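Local coordinates for putative glucoamylase (Bacteroides uniformis, PDB 4GL3), which is a putative glucoamylase that probably hydrolyses glycosidic bonds in starch-like or related glucans, at residues A41-N46 / T51-G56; F361-N366 / A378-P383. All coordinates share one frame; numbering follows the deposited sequence.

Interaction 1 (A41-N46 / T51-G56)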
loop_
_atom_site.group_PDB
_atom_site.type_symbol
_atom_site.label_atom_id
_atom_site.label_comp_id
_atom_site.label_asym_id
_atom_site.label_seq_id
_atom_site.Cartn_x
_atom_site.Cartn_y
_atom_site.Cartn_z
ATOM N N ALA A 41 2.762 3.574 12.868
ATOM C CA ALA A 41 2.978 2.134 12.802
ATOM C C ALA A 41 4.457 1.798 12.824
ATOM O O ALA A 41 5.292 2.486 12.203
ATOM C CB ALA A 41 2.331 1.576 11.523
ATOM N N HIS A 42 4.805 0.769 13.578
ATOM C CA HIS A 42 6.122 0.159 13.491
ATOM C C HIS A 42 6.320 -0.467 12.098
ATOM O O HIS A 42 5.375 -0.996 11.486
ATOM C CB HIS A 42 6.291 -0.965 14.515
ATOM C CG HIS A 42 6.539 -0.509 15.905
ATOM N ND1 HIS A 42 5.522 -0.258 16.804
ATOM C CD2 HIS A 42 7.692 -0.317 16.576
ATOM C CE1 HIS A 42 6.048 0.112 17.955
ATOM N NE2 HIS A 42 7.362 0.084 17.842
ATOM N N GLU A 43 7.559 -0.455 11.614
ATOM C CA GLU A 43 7.875 -1.106 10.360
ATOM C C GLU A 43 7.634 -2.605 10.477
ATOM O O GLU A 43 7.190 -3.246 9.519
ATOM C CB GLU A 43 9.348 -0.823 9.946
ATOM C CG GLU A 43 9.976 -1.778 8.901
ATOM C CD GLU A 43 9.600 -1.601 7.381
ATOM O OE1 GLU A 43 9.143 -0.492 6.851
ATOM O OE2 GLU A 43 9.809 -2.662 6.679
ATOM N N ARG A 44 7.977 -3.161 11.633
ATOM C CA ARG A 44 7.826 -4.618 11.873
ATOM C C ARG A 44 7.687 -4.887 13.389
ATOM O O ARG A 44 8.016 -4.023 14.201
ATOM C CB ARG A 44 9.023 -5.409 11.296
ATOM C CG ARG A 44 10.372 -4.996 11.900
ATOM C CD ARG A 44 11.563 -5.826 11.427
ATOM N NE ARG A 44 11.618 -6.015 9.977
ATOM C CZ ARG A 44 11.393 -7.165 9.319
ATOM N NH1 ARG A 44 11.039 -8.298 9.951
ATOM N NH2 ARG A 44 11.505 -7.172 7.994
ATOM N N SER A 45 7.201 -6.078 13.752
ATOM C CA SER A 45 7.020 -6.467 15.114
ATOM C C SER A 45 8.326 -6.938 15.747
ATOM O O SER A 45 8.372 -7.102 16.946
ATOM C CB SER A 45 5.994 -7.616 15.182
ATOM O OG SER A 45 6.421 -8.736 14.390
ATOM N N ASN A 46 9.370 -7.215 14.976
ATOM C CA ASN A 46 10.610 -7.752 15.575
ATOM C C ASN A 46 11.840 -6.892 15.177
ATOM O O ASN A 46 12.890 -7.411 14.843
ATOM C CB ASN A 46 10.783 -9.244 15.219
ATOM C CG ASN A 46 10.937 -9.487 13.712
ATOM O OD1 ASN A 46 10.558 -8.644 12.880
ATOM N ND2 ASN A 46 11.465 -10.679 13.353
ATOM N N THR A 51 11.372 2.640 15.620
ATOM C CA THR A 51 11.134 2.889 14.191
ATOM C C THR A 51 9.676 2.932 13.792
ATOM O O THR A 51 8.924 2.016 14.100
ATOM C CB THR A 51 11.788 1.789 13.358
ATOM O OG1 THR A 51 13.119 1.705 13.794
ATOM C CG2 THR A 51 11.738 2.092 11.805
ATOM N N ALA A 52 9.279 4.023 13.156
ATOM C CA ALA A 52 7.943 4.173 12.545
ATOM C C ALA A 52 8.157 4.243 11.047
ATOM O O ALA A 52 9.147 4.818 10.562
ATOM C CB ALA A 52 7.268 5.432 13.036
ATOM N N THR A 53 7.255 3.648 10.286
ATOM C CA THR A 53 7.341 3.725 8.839
ATOM C C THR A 53 6.233 4.581 8.264
ATOM O O THR A 53 5.060 4.435 8.614
ATOM C CB THR A 53 7.450 2.325 8.232
ATOM O OG1 THR A 53 7.735 2.447 6.837
ATOM C CG2 THR A 53 6.173 1.476 8.523
ATOM N N ILE A 54 6.590 5.506 7.382
ATOM C CA ILE A 54 5.595 6.482 6.891
ATOM C C ILE A 54 4.558 5.906 5.949
ATOM O O ILE A 54 3.370 6.253 6.101
ATOM C CB ILE A 54 6.277 7.757 6.317
ATOM C CG1 ILE A 54 6.826 8.613 7.502
ATOM C CG2 ILE A 54 5.371 8.574 5.389
ATOM C CD1 ILE A 54 5.816 9.413 8.359
ATOM N N GLY A 55 4.965 5.125 4.950
ATOM C CA GLY A 55 4.025 4.485 4.018
ATOM C C GLY A 55 3.072 3.519 4.724
ATOM O O GLY A 55 1.842 3.561 4.540
ATOM N N GLY A 56 3.649 2.680 5.563
ATOM C CA GLY A 56 2.879 1.762 6.422
ATOM C C GLY A 56 1.954 2.504 7.369
ATOM O O GLY A 56 0.864 2.027 7.650
#
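The His42 imidazole comes up to Thr51 at a slant, with CD2 3.6 Å from Thr51 O. Outside the pair, the same ring stacks on His35 and Phe33. Its ND1 is held by Phe33 O, which helps fix the ring's rotation. A second flat group, the Arg44 guanidinium, receives Asn46 at its edge. There Arg44 NH1 gives a straight bond of 3.0 Å to a lone pair of Asn46 OD1, in the plane of both groups. NH1 also forms a salt bridge with Asp307.

Glu43 and Thr53 carry the side-chain contact. Thr53 CG2 sits 3.6 Å from Glu43 CA, tucked against the backbone of the loop. Glu43 sends CG anti to its N (chi1 161°) and then bends at chi2, which brings the carboxylate round to the threonine. Glu43 OE1 and Thr53 OG1 are 3.3 Å apart, a long, weak bond that is not settled, since the hydroxyl proton has another acceptor within reach. Trp104 NE1 also bonds OE1. The firm link is backbone to backbone: Thr53 N gives a 3.0 Å bond to Ala41 O. His42 CA adds a CA-H...O contact to Thr51 O at 3.4 Å.

The loop 41-46 thus lies along strand 51-53, an edge strand whose other side pairs with strand 104-106. Thr53 is the N-cap residue of helix 54-69, though its side chain makes no capping bond. One turn into that helix, Ser57 OG bonds both Ala41 N and Thr53 O. Ile54 packs on Met130 of helix 124-140.

Interaction 2 (F361-N366 / A378-P383); sequences FKDAFN and AIDQGP
Asp363 and Asp380 face each other with their side chains crossing at about a right angle, yet their carboxylate planes are only 13° apart. OD1 of Asp363 and OD2 of Asp380 are the atoms that meet. They are modelled 2.4 Å apart, which is too close, so the exact spacing is doubtful. With CG opposite the backbone N (chi1 -162°), the Asp363 carboxylate swings over to the helix. The other oxygen of Asp363, OD2, takes a bond from Asp307 N, which steadies that carboxylate.

Gln381, the next residue on the helix, reaches the Phe361 carbonyl with its amide. Its chain bends at chi2 and brings the amide alongside that oxygen. NE2 gives Phe361 O a weak, bent bond of 3.2 Å, and another weak one to Tyr359 O. OE1 faces the waters. Water 2 donates both to Asp363 OD1, at 2.7 Å, and to Gln381 OE1, at 3.1 Å, so it ties the amide to the acid. Water 1 lies 2.8 Å from Phe361 O and also close to Gln381 OE1. It has more possible acceptors than it can serve, so which ones it serves is not settled. The two segments are joined almost wholly through polar atoms and water, although the four touching residues are buried.

The Phe361 ring packs on Leu330 and Pro326 and meets Trp356 edge-to-face. The arrangement is a buried polar contact, bridged by two waters, between the end of strand 360-361 with the turn after it and the first turn of helix 378-393. It lies inside the glucoamylase-family region, whose clan is known for six-hairpin, helical-toroid folds.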
loop_
_atom_site.group_PDB
_atom_site.type_symbol
_atom_site.label_atom_id
_atom_site.label_comp_id
_atom_site.label_asym_id
_atom_site.label_seq_id
_atom_site.Cartn_x
_atom_site.Cartn_y
_atom_site.Cartn_z
ATOM N N PHE A 361 -2.217 -13.084 10.375
ATOM C CA PHE A 361 -1.308 -13.941 9.651
ATOM C C PHE A 361 0.085 -13.346 9.733
ATOM O O PHE A 361 0.303 -12.165 9.423
ATOM C CB PHE A 361 -1.694 -14.098 8.171
ATOM C CG PHE A 361 -3.028 -14.754 7.958
ATOM C CD1 PHE A 361 -3.222 -16.087 8.272
ATOM C CD2 PHE A 361 -4.095 -14.023 7.467
ATOM C CE1 PHE A 361 -4.460 -16.682 8.099
ATOM C CE2 PHE A 361 -5.347 -14.614 7.278
ATOM C CZ PHE A 361 -5.518 -15.944 7.585
ATOM N N LYS A 362 1.028 -14.213 10.072
ATOM C CA LYS A 362 2.416 -13.837 10.070
ATOM C C LYS A 362 2.882 -13.614 8.612
ATOM O O LYS A 362 2.167 -13.922 7.623
ATOM C CB LYS A 362 3.242 -14.902 10.786
ATOM C CG LYS A 362 3.016 -14.930 12.291
ATOM C CD LYS A 362 3.368 -16.333 12.806
ATOM C CE LYS A 362 2.961 -16.554 14.236
ATOM N NZ LYS A 362 3.462 -17.886 14.612
ATOM N N ASP A 363 4.054 -13.024 8.471
ATOM C CA ASP A 363 4.406 -12.380 7.216
ATOM C C ASP A 363 4.514 -13.282 6.002
ATOM O O ASP A 363 4.199 -12.846 4.893
ATOM C CB ASP A 363 5.722 -11.656 7.355
ATOM C CG ASP A 363 5.926 -10.639 6.257
ATOM O OD1 ASP A 363 5.000 -9.804 6.018
ATOM O OD2 ASP A 363 7.030 -10.640 5.675
ATOM N N ALA A 364 5.007 -14.498 6.210
ATOM C CA ALA A 364 5.357 -15.402 5.124
ATOM C C ALA A 364 5.681 -16.773 5.682
ATOM O O ALA A 364 5.911 -16.950 6.900
ATOM C CB ALA A 364 6.553 -14.863 4.306
ATOM N N PHE A 365 5.721 -17.737 4.784
ATOM C CA PHE A 365 6.084 -19.106 5.125
ATOM C C PHE A 365 6.672 -19.830 3.925
ATOM O O PHE A 365 6.470 -19.443 2.761
ATOM C CB PHE A 365 4.892 -19.929 5.708
ATOM C CG PHE A 365 3.750 -20.126 4.734
ATOM C CD1 PHE A 365 2.770 -19.142 4.570
ATOM C CD2 PHE A 365 3.664 -21.284 3.964
ATOM C CE1 PHE A 365 1.726 -19.329 3.673
ATOM C CE2 PHE A 365 2.649 -21.445 3.053
ATOM C CZ PHE A 365 1.684 -20.467 2.892
ATOM N N ASN A 366 7.415 -20.881 4.237
ATOM C CA ASN A 366 8.052 -21.751 3.245
ATOM C C ASN A 366 7.842 -23.191 3.670
ATOM O O ASN A 366 8.558 -23.698 4.544
ATOM C CB ASN A 366 9.543 -21.436 3.139
ATOM C CG ASN A 366 10.261 -22.276 2.085
ATOM O OD1 ASN A 366 9.927 -23.451 1.847
ATOM N ND2 ASN A 366 11.261 -21.672 1.441
ATOM N N ALA A 378 4.167 -3.798 8.831
ATOM C CA ALA A 378 3.123 -2.807 8.497
ATOM C C ALA A 378 2.690 -2.881 7.046
ATOM O O ALA A 378 1.492 -2.782 6.738
ATOM C CB ALA A 378 3.587 -1.370 8.782
ATOM N N ILE A 379 3.653 -2.929 6.134
ATOM C CA ILE A 379 3.302 -2.791 4.711
ATOM C C ILE A 379 2.633 -4.058 4.132
ATOM O O ILE A 379 2.047 -3.991 3.089
ATOM C CB ILE A 379 4.507 -2.346 3.819
ATOM C CG1 ILE A 379 5.632 -3.388 3.862
ATOM C CG2 ILE A 379 4.973 -0.908 4.206
ATOM C CD1 ILE A 379 6.935 -3.007 3.118
ATOM N N ASP A 380 2.737 -5.189 4.817
ATOM C CA ASP A 380 2.025 -6.431 4.441
ATOM C C ASP A 380 0.648 -6.553 5.165
ATOM O O ASP A 380 -0.339 -7.001 4.567
ATOM C CB ASP A 380 2.936 -7.624 4.726
ATOM C CG ASP A 380 4.232 -7.638 3.806
ATOM O OD1 ASP A 380 4.245 -6.994 2.740
ATOM O OD2 ASP A 380 5.217 -8.357 4.126
ATOM N N GLN A 381 0.568 -6.078 6.413
ATOM C CA GLN A 381 -0.665 -6.129 7.197
ATOM C C GLN A 381 -1.713 -5.089 6.765
ATOM O O GLN A 381 -2.906 -5.369 6.739
ATOM C CB GLN A 381 -0.369 -5.987 8.698
ATOM C CG GLN A 381 0.435 -7.140 9.317
ATOM C CD GLN A 381 -0.111 -8.540 9.025
ATOM O OE1 GLN A 381 0.114 -9.123 7.942
ATOM N NE2 GLN A 381 -0.682 -9.133 10.015
ATOM N N GLY A 382 -1.268 -3.883 6.414
ATOM C CA GLY A 382 -2.186 -2.835 6.068
ATOM C C GLY A 382 -3.130 -3.194 4.935
ATOM O O GLY A 382 -4.356 -2.998 5.057
ATOM N N PRO A 383 -2.569 -3.687 3.818
ATOM C CA PRO A 383 -3.426 -3.999 2.658
ATOM C C PRO A 383 -4.421 -5.127 2.915
ATOM O O PRO A 383 -5.478 -5.154 2.279
ATOM C CB PRO A 383 -2.414 -4.365 1.535
ATOM C CG PRO A 383 -1.126 -3.657 1.936
ATOM C CD PRO A 383 -1.123 -3.717 3.461
HETATM O O HOH W 1 0.479 -11.327 6.755
HETATM O O HOH W 2 3.238 -9.175 8.010
#

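Interaction 2 is buried. Interaction 1 is partly buried, with Glu43 beside a bound PEG and near a TRS; both probably come from the crystallisation liquor, though such molecules often mark pockets. Interaction 1 sets a loop against strand 51-53 and the start of helix 54-69; interaction 2 sets the end of strand 360-361 and the turn after it against the start of helix 378-393. Interaction 1 rests on a backbone bond and aliphatic packing, interaction 2 on acids, an amide and two waters. They meet at Ala378: its N probably bonds Glu43 O at 3.1 Å, and its CB packs on Thr53 CG2 and Gly56 CA. Asp307 is a second link, meeting Arg44 and Asp363.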